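Long-range contacts in PP1b (Porcine reproductive and respiratory syndrome virus, PDB 6JDR), which probably unwinds RNA and DNA duplexes in the 5' to 3' direction at the expense of ATP, as the zinc-binding helicase part of the arterivirus replicase polyprotein: residues 94-102 against 115-125; 27-35 against 57-68. The protein carries 1 engineered substitution. All blocks are in the same frame, centred on the assembly; numbering follows the deposited sequence.

Overall arrangement
From the N terminus, the chain first meets interaction 2, where 27-35 packs on 57-68 and closes a loop of 21 residues without helix or strand. That loop carries Cys-41, His-43, Cys-50 and Cys-53, which bind a third zinc. Interaction 1 follows, with 94-102 paired against 115-125 across a 12-residue connection. The two are in series and neither nest nor cross; the centres of interactions 1 and 2 lie about 25 Å apart. Interaction 2 ties two zinc sites to helix 63-67, whereas interaction 1 builds an antiparallel sheet. Leu-125, just after strand 118-124, brings its side chain to about 7 Å from that of Cys-20, a zinc ligand.

Interaction 1: residues 94-102 against 115-125; sequences RYQTRRGLV and LPDGDYASTAL
Tyr-95 and Ala-124 face each other as a non-hydrogen-bonded pair in a four-stranded antiparallel sheet, probably that of the 1B domain of this arterivirus helicase, where strand 118-124 lies between 93-97 and 79-83. Packing is tight here: the methyl CB of Ala-124 comes obliquely to within 3.5 Å of Tyr-95 CE1, a small residue suiting a place beside a large ring. With CG of Tyr-95 anti to its carbonyl carbon (chi1 -59°), the ring turns onto this methyl, while its hydroxyl is hydrogen-bonded to the backbone O of Asp-91. The adjoining pair, Gln-96 and Thr-123, is hydrogen-bonded in both directions, Gln-96 N reaching Thr-123 O at 2.9 Å. Just past the strand, Leu-125 splits its branches: CD2 lies over one face of the Arg-94 guanidinium, toward its rim, and CD1 meets Leu-101 CD1 at 4.0 Å. The guanidinium also forms a salt bridge with Asp-23.

Toward the type I turn at 97-100, which closes a beta hairpin, the strands part and solvent enters. A water bridges Arg-98 N and Ala-121 O, standing in for a direct backbone bond. Gly-100 suits the positive phi that ends the turn, and its carbonyl accepts from both the backbone N and OG1 of Thr-97. On this exposed side the extended chain of Arg-98 crosses Tyr-120 at about a right angle, yet its guanidinium is only 24° from parallel with the ring; Tyr-120 CD1 sits 3.3 Å above the centre of the guanidinium plane. In the same pose Arg-98 NH1 donates, nearly within its own plane, to Asp-119 O at 3.0 Å.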
loop_
_atom_site.group_PDB
_atom_site.type_symbol
_atom_site.label_atom_id
_atom_site.label_comp_id
_atom_site.label_asym_id
_atom_site.label_seq_id
_atom_site.Cartn_x
_atom_site.Cartn_y
_atom_site.Cartn_z
ATOM N N ARG A 94 27.096 16.685 -13.492
ATOM C CA ARG A 94 26.955 16.963 -14.920
ATOM C C ARG A 94 26.791 18.465 -15.172
ATOM O O ARG A 94 26.034 19.138 -14.473
ATOM C CB ARG A 94 25.772 16.173 -15.481
ATOM C CG ARG A 94 25.981 15.644 -16.893
ATOM C CD ARG A 94 25.512 14.200 -17.013
ATOM N NE ARG A 94 24.101 14.044 -16.656
ATOM C CZ ARG A 94 23.101 13.837 -17.516
ATOM N NH1 ARG A 94 23.314 13.743 -18.829
ATOM N NH2 ARG A 94 21.862 13.712 -17.051
ATOM N N TYR A 95 27.515 18.975 -16.169
ATOM C CA TYR A 95 27.632 20.414 -16.411
ATOM C C TYR A 95 27.541 20.754 -17.898
ATOM O O TYR A 95 28.035 20.001 -18.739
ATOM C CB TYR A 95 28.980 20.918 -15.896
ATOM C CG TYR A 95 29.243 20.699 -14.420
ATOM C CD1 TYR A 95 28.973 21.699 -13.490
ATOM C CD2 TYR A 95 29.791 19.501 -13.954
ATOM C CE1 TYR A 95 29.225 21.513 -12.141
ATOM C CE2 TYR A 95 30.045 19.306 -12.605
ATOM C CZ TYR A 95 29.762 20.316 -11.701
ATOM O OH TYR A 95 30.009 20.139 -10.353
ATOM N N GLN A 96 26.924 21.892 -18.215
ATOM C CA GLN A 96 26.955 22.444 -19.573
ATOM C C GLN A 96 28.150 23.386 -19.682
ATOM O O GLN A 96 28.400 24.184 -18.780
ATOM C CB GLN A 96 25.666 23.210 -19.902
ATOM C CG GLN A 96 24.427 22.345 -20.090
ATOM C CD GLN A 96 24.407 21.578 -21.403
ATOM O OE1 GLN A 96 25.301 21.722 -22.243
ATOM N NE2 GLN A 96 23.380 20.750 -21.584
ATOM N N THR A 97 28.884 23.276 -20.788
ATOM C CA THR A 97 30.056 24.106 -21.059
ATOM C C THR A 97 30.079 24.456 -22.540
ATOM O O THR A 97 29.249 23.961 -23.303
ATOM C CB THR A 97 31.362 23.357 -20.732
ATOM O OG1 THR A 97 31.528 22.265 -21.647
ATOM C CG2 THR A 97 31.349 22.829 -19.303
ATOM N N ARG A 98 31.040 25.284 -22.952
ATOM C CA ARG A 98 31.211 25.623 -24.371
ATOM C C ARG A 98 31.511 24.392 -25.235
ATOM O O ARG A 98 31.225 24.388 -26.427
ATOM C CB ARG A 98 32.295 26.694 -24.565
ATOM C CG ARG A 98 33.712 26.278 -24.185
ATOM C CD ARG A 98 34.712 27.373 -24.529
ATOM N NE ARG A 98 36.086 27.003 -24.180
ATOM C CZ ARG A 98 36.664 27.204 -22.994
ATOM N NH1 ARG A 98 36.007 27.783 -21.990
ATOM N NH2 ARG A 98 37.920 26.817 -22.805
ATOM N N ARG A 99 32.077 23.352 -24.623
ATOM C CA ARG A 99 32.280 22.060 -25.287
ATOM C C ARG A 99 31.075 21.119 -25.111
ATOM O O ARG A 99 31.210 19.901 -25.234
ATOM C CB ARG A 99 33.567 21.398 -24.760
ATOM C CG ARG A 99 34.845 21.856 -25.457
ATOM C CD ARG A 99 35.318 20.832 -26.484
ATOM N NE ARG A 99 36.373 21.347 -27.360
ATOM C CZ ARG A 99 36.173 22.102 -28.442
ATOM N NH1 ARG A 99 34.946 22.460 -28.813
ATOM N NH2 ARG A 99 37.215 22.509 -29.163
ATOM N N GLY A 100 29.898 21.680 -24.835
ATOM C CA GLY A 100 28.683 20.889 -24.664
ATOM C C GLY A 100 28.548 20.283 -23.280
ATOM O O GLY A 100 29.185 20.730 -22.324
ATOM N N LEU A 101 27.706 19.256 -23.180
ATOM C CA LEU A 101 27.416 18.599 -21.908
ATOM C C LEU A 101 28.534 17.631 -21.537
ATOM O O LEU A 101 28.969 16.838 -22.371
ATOM C CB LEU A 101 26.087 17.848 -22.004
ATOM C CG LEU A 101 25.561 17.193 -20.725
ATOM C CD1 LEU A 101 25.297 18.228 -19.642
ATOM C CD2 LEU A 101 24.299 16.405 -21.039
ATOM N N VAL A 102 28.983 17.695 -20.284
ATOM C CA VAL A 102 30.092 16.866 -19.805
ATOM C C VAL A 102 29.863 16.390 -18.370
ATOM O O VAL A 102 29.179 17.052 -17.591
ATOM C CB VAL A 102 31.437 17.625 -19.867
ATOM C CG1 VAL A 102 31.822 17.921 -21.311
ATOM C CG2 VAL A 102 31.385 18.910 -19.048
ATOM N N LEU A 115 38.053 16.335 -20.746
ATOM C CA LEU A 115 38.242 17.605 -21.438
ATOM C C LEU A 115 39.711 18.004 -21.408
ATOM O O LEU A 115 40.419 17.681 -20.449
ATOM C CB LEU A 115 37.411 18.709 -20.782
ATOM C CG LEU A 115 35.921 18.783 -21.121
ATOM C CD1 LEU A 115 35.270 19.877 -20.290
ATOM C CD2 LEU A 115 35.697 19.028 -22.607
ATOM N N PRO A 116 40.178 18.715 -22.451
ATOM C CA PRO A 116 41.551 19.217 -22.431
ATOM C C PRO A 116 41.750 20.292 -21.366
ATOM O O PRO A 116 40.777 20.888 -20.894
ATOM C CB PRO A 116 41.739 19.801 -23.835
ATOM C CG PRO A 116 40.366 20.104 -24.319
ATOM C CD PRO A 116 39.471 19.078 -23.694
ATOM N N ASP A 117 43.004 20.528 -20.996
ATOM C CA ASP A 117 43.335 21.514 -19.968
ATOM C C ASP A 117 42.769 22.883 -20.318
ATOM O O ASP A 117 42.789 23.295 -21.479
ATOM C CB ASP A 117 44.852 21.617 -19.783
ATOM C CG ASP A 117 45.455 20.373 -19.156
ATOM O OD1 ASP A 117 44.707 19.406 -18.884
ATOM O OD2 ASP A 117 46.685 20.360 -18.933
ATOM N N GLY A 118 42.261 23.580 -19.307
ATOM C CA GLY A 118 41.693 24.910 -19.496
ATOM C C GLY A 118 40.753 25.309 -18.378
ATOM O O GLY A 118 40.660 24.629 -17.350
ATOM N N ASP A 119 40.070 26.432 -18.577
ATOM C CA ASP A 119 39.052 26.909 -17.650
ATOM C C ASP A 119 37.737 27.050 -18.407
ATOM O O ASP A 119 37.691 27.670 -19.474
ATOM C CB ASP A 119 39.462 28.247 -17.031
ATOM C CG ASP A 119 40.670 28.120 -16.117
ATOM O OD1 ASP A 119 41.715 27.616 -16.573
ATOM O OD2 ASP A 119 40.577 28.525 -14.938
ATOM N N TYR A 120 36.676 26.461 -17.861
ATOM C CA TYR A 120 35.379 26.441 -18.532
ATOM C C TYR A 120 34.280 27.010 -17.647
ATOM O O TYR A 120 34.085 26.556 -16.513
ATOM C CB TYR A 120 35.008 25.014 -18.925
ATOM C CG TYR A 120 36.032 24.311 -19.785
ATOM C CD1 TYR A 120 35.960 24.364 -21.174
ATOM C CD2 TYR A 120 37.062 23.578 -19.210
ATOM C CE1 TYR A 120 36.891 23.713 -21.965
ATOM C CE2 TYR A 120 37.997 22.924 -19.991
ATOM C CZ TYR A 120 37.909 22.993 -21.368
ATOM O OH TYR A 120 38.842 22.341 -22.141
ATOM N N ALA A 121 33.568 28.008 -18.165
ATOM C CA ALA A 121 32.327 28.453 -17.548
ATOM C C ALA A 121 31.368 27.263 -17.574
ATOM O O ALA A 121 31.173 26.643 -18.620
ATOM C CB ALA A 121 31.742 29.628 -18.309
ATOM N N SER A 122 30.791 26.934 -16.423
ATOM C CA SER A 122 29.968 25.739 -16.308
ATOM C C SER A 122 28.722 25.980 -15.467
ATOM O O SER A 122 28.793 26.534 -14.367
ATOM C CB SER A 122 30.784 24.585 -15.713
ATOM O OG SER A 122 31.074 24.813 -14.343
ATOM N N THR A 123 27.582 25.562 -16.001
ATOM C CA THR A 123 26.344 25.524 -15.242
ATOM C C THR A 123 26.035 24.064 -14.957
ATOM O O THR A 123 25.963 23.251 -15.878
ATOM C CB THR A 123 25.177 26.155 -16.021
ATOM O OG1 THR A 123 25.040 25.501 -17.289
ATOM C CG2 THR A 123 25.422 27.640 -16.243
ATOM N N ALA A 124 25.879 23.735 -13.679
ATOM C CA ALA A 124 25.539 22.380 -13.268
ATOM C C ALA A 124 24.073 22.081 -13.558
ATOM O O ALA A 124 23.212 22.951 -13.408
ATOM C CB ALA A 124 25.819 22.194 -11.783
ATOM N N LEU A 125 23.800 20.851 -13.982
ATOM C CA LEU A 125 22.432 20.345 -14.056
ATOM C C LEU A 125 21.888 20.180 -12.647
ATOM O O LEU A 125 22.592 19.693 -11.760
ATOM C CB LEU A 125 22.383 19.000 -14.786
ATOM C CG LEU A 125 22.142 19.049 -16.296
ATOM C CD1 LEU A 125 23.032 20.076 -16.976
ATOM C CD2 LEU A 125 22.344 17.667 -16.901
HETATM O O HOH W 1 33.895 29.507 -21.118
HETATM O O HOH W 2 32.347 26.658 -21.048
#

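Interaction 2: residues 27-35 against 57-68; sequences YHTHFHQHC and LGKGTSPLDEVL. With ZN (zinc ion), chain B; ZN (zinc ion), chain C.
Gly-58 N donates an almost straight hydrogen bond (174°) to His-30 O at 2.7 Å, joining two irregular stretches of backbone in the zinc-binding domain. Beyond it, a water links Phe-31 O to Thr-61 N. The Phe-31 ring packs directly on the backbone, with CD1 3.6 Å from Gly-58 CA and its edge turned to Lys-59 O; glycine suits a position where the ring occupies the space beside CA.

Thr-61 serves two neighbours. Its CG2 lies by CG of Phe-31, the two side chains crossing at about a right angle, while OG1, held between the backbone N and carbonyl carbon (chi1 62°), lies in the plane of the His-28 ring and receives a weak bond from NE2. The other ring nitrogen, ND1, binds zinc at 2.1 Å, alongside Cys-7, Cys-10 and Cys-25.

His-32 NE2, His-34 ND1 and Cys-35 SG bind a second zinc, completed by Cys-20. Leu-68 covers one face of the His-34 ring, its CB 4.2 Å from the ring centroid in an off-centre CH-pi contact, and its CD1 also reaches His-32 CE1 at 3.7 Å. Val-71 O accepts from His-34 NE2, which should help fix the ring's rotation. Tyr-9 OH bonds to both His-32 ND1 and Asp-65 OD1, tying the zinc ligand to the second segment.

Ser-62 and Asp-65 form the capping box that starts helix 63-67. From this helix Leu-64 packs on Met-134 of helix 134-142, and both Leu-64 and Val-67 rest on helix 232-239, joining the zinc-binding region to the superfamily 1 helicase core.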
loop_
_atom_site.group_PDB
_atom_site.type_symbol
_atom_site.label_atom_id
_atom_site.label_comp_id
_atom_site.label_asym_id
_atom_site.label_seq_id
_atom_site.Cartn_x
_atom_site.Cartn_y
_atom_site.Cartn_z
ATOM N N TYR A 27 14.279 14.057 -30.268
ATOM C CA TYR A 27 12.884 14.458 -30.401
ATOM C C TYR A 27 12.427 15.302 -29.207
ATOM O O TYR A 27 11.867 16.380 -29.383
ATOM C CB TYR A 27 11.989 13.223 -30.555
ATOM C CG TYR A 27 10.520 13.548 -30.688
ATOM C CD1 TYR A 27 10.019 14.132 -31.849
ATOM C CD2 TYR A 27 9.629 13.276 -29.653
ATOM C CE1 TYR A 27 8.673 14.436 -31.975
ATOM C CE2 TYR A 27 8.282 13.577 -29.769
ATOM C CZ TYR A 27 7.809 14.154 -30.930
ATOM O OH TYR A 27 6.471 14.454 -31.048
ATOM N N HIS A 28 12.703 14.821 -27.998
ATOM C CA HIS A 28 12.209 15.467 -26.783
ATOM C C HIS A 28 12.974 16.716 -26.350
ATOM O O HIS A 28 12.597 17.354 -25.367
ATOM C CB HIS A 28 12.160 14.464 -25.632
ATOM C CG HIS A 28 11.011 13.516 -25.723
ATOM N ND1 HIS A 28 11.164 12.194 -26.074
ATOM C CD2 HIS A 28 9.684 13.702 -25.521
ATOM C CE1 HIS A 28 9.983 11.603 -26.077
ATOM N NE2 HIS A 28 9.068 12.496 -25.744
ATOM N N THR A 29 14.026 17.084 -27.081
ATOM C CA THR A 29 14.697 18.360 -26.845
ATOM C C THR A 29 13.765 19.557 -27.060
ATOM O O THR A 29 14.052 20.653 -26.582
ATOM C CB THR A 29 15.930 18.546 -27.764
ATOM O OG1 THR A 29 15.567 18.286 -29.125
ATOM C CG2 THR A 29 17.064 17.618 -27.362
ATOM N N HIS A 30 12.667 19.360 -27.787
ATOM C CA HIS A 30 11.790 20.469 -28.168
ATOM C C HIS A 30 10.393 20.421 -27.521
ATOM O O HIS A 30 9.505 21.174 -27.918
ATOM C CB HIS A 30 11.665 20.511 -29.701
ATOM C CG HIS A 30 12.858 21.101 -30.394
ATOM N ND1 HIS A 30 14.130 20.582 -30.268
ATOM C CD2 HIS A 30 12.967 22.162 -31.229
ATOM C CE1 HIS A 30 14.970 21.300 -30.992
ATOM N NE2 HIS A 30 14.289 22.265 -31.586
ATOM N N PHE A 31 10.199 19.554 -26.528
ATOM C CA PHE A 31 8.904 19.439 -25.846
ATOM C C PHE A 31 9.045 19.510 -24.318
ATOM O O PHE A 31 8.281 18.876 -23.581
ATOM C CB PHE A 31 8.200 18.144 -26.263
ATOM C CG PHE A 31 7.923 18.053 -27.736
ATOM C CD1 PHE A 31 6.763 18.596 -28.276
ATOM C CD2 PHE A 31 8.822 17.424 -28.587
ATOM C CE1 PHE A 31 6.502 18.513 -29.636
ATOM C CE2 PHE A 31 8.566 17.335 -29.949
ATOM C CZ PHE A 31 7.406 17.880 -30.476
ATOM N N HIS A 32 10.003 20.308 -23.854
ATOM C CA HIS A 32 10.261 20.480 -22.427
ATOM C C HIS A 32 10.295 21.967 -22.097
ATOM O O HIS A 32 11.350 22.599 -22.112
ATOM C CB HIS A 32 11.580 19.808 -22.057
ATOM C CG HIS A 32 11.849 19.762 -20.587
ATOM N ND1 HIS A 32 11.462 18.707 -19.791
ATOM C CD2 HIS A 32 12.486 20.635 -19.771
ATOM C CE1 HIS A 32 11.841 18.934 -18.546
ATOM N NE2 HIS A 32 12.469 20.094 -18.510
ATOM N N GLN A 33 9.127 22.520 -21.798
ATOM C CA GLN A 33 8.984 23.959 -21.587
ATOM C C GLN A 33 9.380 24.390 -20.176
ATOM O O GLN A 33 9.486 25.581 -19.899
ATOM C CB GLN A 33 7.547 24.391 -21.895
ATOM C CG GLN A 33 7.117 24.059 -23.317
ATOM C CD GLN A 33 5.763 24.634 -23.683
ATOM O OE1 GLN A 33 4.853 24.684 -22.860
ATOM N NE2 GLN A 33 5.622 25.065 -24.930
ATOM N N HIS A 34 9.600 23.419 -19.296
ATOM C CA HIS A 34 9.973 23.669 -17.900
ATOM C C HIS A 34 11.264 24.472 -17.743
ATOM O O HIS A 34 11.351 25.361 -16.898
ATOM C CB HIS A 34 10.101 22.326 -17.174
ATOM C CG HIS A 34 10.569 22.438 -15.760
ATOM N ND1 HIS A 34 11.794 21.968 -15.346
ATOM C CD2 HIS A 34 9.974 22.953 -14.660
ATOM C CE1 HIS A 34 11.942 22.195 -14.055
ATOM N NE2 HIS A 34 10.851 22.795 -13.614
ATOM N N CYS A 35 12.267 24.154 -18.552
ATOM C CA CYS A 35 13.580 24.789 -18.429
ATOM C C CYS A 35 14.386 24.592 -19.714
ATOM O O CYS A 35 13.993 23.801 -20.572
ATOM C CB CYS A 35 14.329 24.217 -17.219
ATOM S SG CYS A 35 14.782 22.479 -17.373
ATOM N N LEU A 57 9.267 25.531 -29.336
ATOM C CA LEU A 57 8.998 24.413 -28.437
ATOM C C LEU A 57 7.544 23.966 -28.572
ATOM O O LEU A 57 6.658 24.779 -28.833
ATOM C CB LEU A 57 9.286 24.806 -26.985
ATOM C CG LEU A 57 10.733 25.182 -26.641
ATOM C CD1 LEU A 57 10.814 25.809 -25.256
ATOM C CD2 LEU A 57 11.653 23.974 -26.746
ATOM N N GLY A 58 7.316 22.668 -28.400
ATOM C CA GLY A 58 5.975 22.092 -28.440
ATOM C C GLY A 58 5.425 21.824 -27.051
ATOM O O GLY A 58 6.123 21.989 -26.049
ATOM N N LYS A 59 4.162 21.408 -27.003
ATOM C CA LYS A 59 3.483 21.090 -25.749
ATOM C C LYS A 59 4.039 19.792 -25.181
ATOM O O LYS A 59 4.472 18.920 -25.930
ATOM C CB LYS A 59 1.977 20.955 -25.997
ATOM C CG LYS A 59 1.132 20.584 -24.784
ATOM C CD LYS A 59 -0.314 20.348 -25.199
ATOM C CE LYS A 59 -1.198 19.981 -24.019
ATOM N NZ LYS A 59 -1.506 21.162 -23.165
ATOM N N GLY A 60 4.018 19.665 -23.857
ATOM C CA GLY A 60 4.473 18.448 -23.189
ATOM C C GLY A 60 3.819 17.194 -23.740
ATOM O O GLY A 60 2.642 17.207 -24.105
ATOM N N THR A 61 4.597 16.115 -23.807
ATOM C CA THR A 61 4.130 14.817 -24.307
ATOM C C THR A 61 3.879 13.818 -23.181
ATOM O O THR A 61 3.465 12.682 -23.435
ATOM C CB THR A 61 5.175 14.185 -25.244
ATOM O OG1 THR A 61 6.394 13.954 -24.525
ATOM C CG2 THR A 61 5.450 15.096 -26.427
ATOM N N SER A 62 4.136 14.237 -21.944
ATOM C CA SER A 62 4.069 13.346 -20.794
ATOM C C SER A 62 3.383 14.044 -19.619
ATOM O O SER A 62 3.421 15.274 -19.520
ATOM C CB SER A 62 5.487 12.920 -20.404
ATOM O OG SER A 62 5.535 12.348 -19.109
ATOM N N PRO A 63 2.755 13.263 -18.720
ATOM C CA PRO A 63 2.243 13.839 -17.476
ATOM C C PRO A 63 3.335 14.486 -16.625
ATOM O O PRO A 63 3.040 15.369 -15.816
ATOM C CB PRO A 63 1.643 12.631 -16.751
ATOM C CG PRO A 63 1.286 11.681 -17.844
ATOM C CD PRO A 63 2.380 11.843 -18.855
ATOM N N LEU A 64 4.583 14.050 -16.808
ATOM C CA LEU A 64 5.728 14.686 -16.152
ATOM C C LEU A 64 5.730 16.188 -16.376
ATOM O O LEU A 64 6.048 16.959 -15.477
ATOM C CB LEU A 64 7.040 14.107 -16.677
ATOM C CG LEU A 64 8.331 14.685 -16.089
ATOM C CD1 LEU A 64 8.424 14.406 -14.597
ATOM C CD2 LEU A 64 9.544 14.117 -16.812
ATOM N N ASP A 65 5.375 16.596 -17.586
ATOM C CA ASP A 65 5.419 17.999 -17.960
ATOM C C ASP A 65 4.352 18.790 -17.215
ATOM O O ASP A 65 4.576 19.939 -16.843
ATOM C CB ASP A 65 5.262 18.137 -19.476
ATOM C CG ASP A 65 6.327 17.367 -20.236
ATOM O OD1 ASP A 65 7.522 17.564 -19.929
ATOM O OD2 ASP A 65 5.972 16.554 -21.116
ATOM N N GLU A 66 3.201 18.166 -16.990
ATOM C CA GLU A 66 2.139 18.791 -16.216
ATOM C C GLU A 66 2.562 18.924 -14.760
ATOM O O GLU A 66 2.385 19.978 -14.150
ATOM C CB GLU A 66 0.846 17.988 -16.324
ATOM C CG GLU A 66 0.258 17.940 -17.729
ATOM C CD GLU A 66 -0.093 19.311 -18.277
ATOM O OE1 GLU A 66 -0.719 20.123 -17.559
ATOM O OE2 GLU A 66 0.258 19.575 -19.441
ATOM N N VAL A 67 3.147 17.862 -14.214
ATOM C CA VAL A 67 3.688 17.901 -12.856
ATOM C C VAL A 67 4.692 19.048 -12.706
ATOM O O VAL A 67 4.629 19.814 -11.743
ATOM C CB VAL A 67 4.348 16.560 -12.477
ATOM C CG1 VAL A 67 5.155 16.681 -11.189
ATOM C CG2 VAL A 67 3.288 15.480 -12.328
ATOM N N LEU A 68 5.589 19.182 -13.681
ATOM C CA LEU A 68 6.661 20.170 -13.608
ATOM C C LEU A 68 6.190 21.625 -13.680
ATOM O O LEU A 68 6.968 22.521 -13.393
ATOM C CB LEU A 68 7.715 19.908 -14.691
ATOM C CG LEU A 68 8.622 18.687 -14.497
ATOM C CD1 LEU A 68 9.489 18.470 -15.730
ATOM C CD2 LEU A 68 9.487 18.821 -13.250
HETATM ZN ZN ZN B . 13.188 21.021 -16.711
HETATM ZN ZN ZN C . 12.626 10.683 -25.829
HETATM O O HOH W 3 7.589 16.251 -23.437
HETATM O O HOH W 4 8.233 20.576 -19.478
#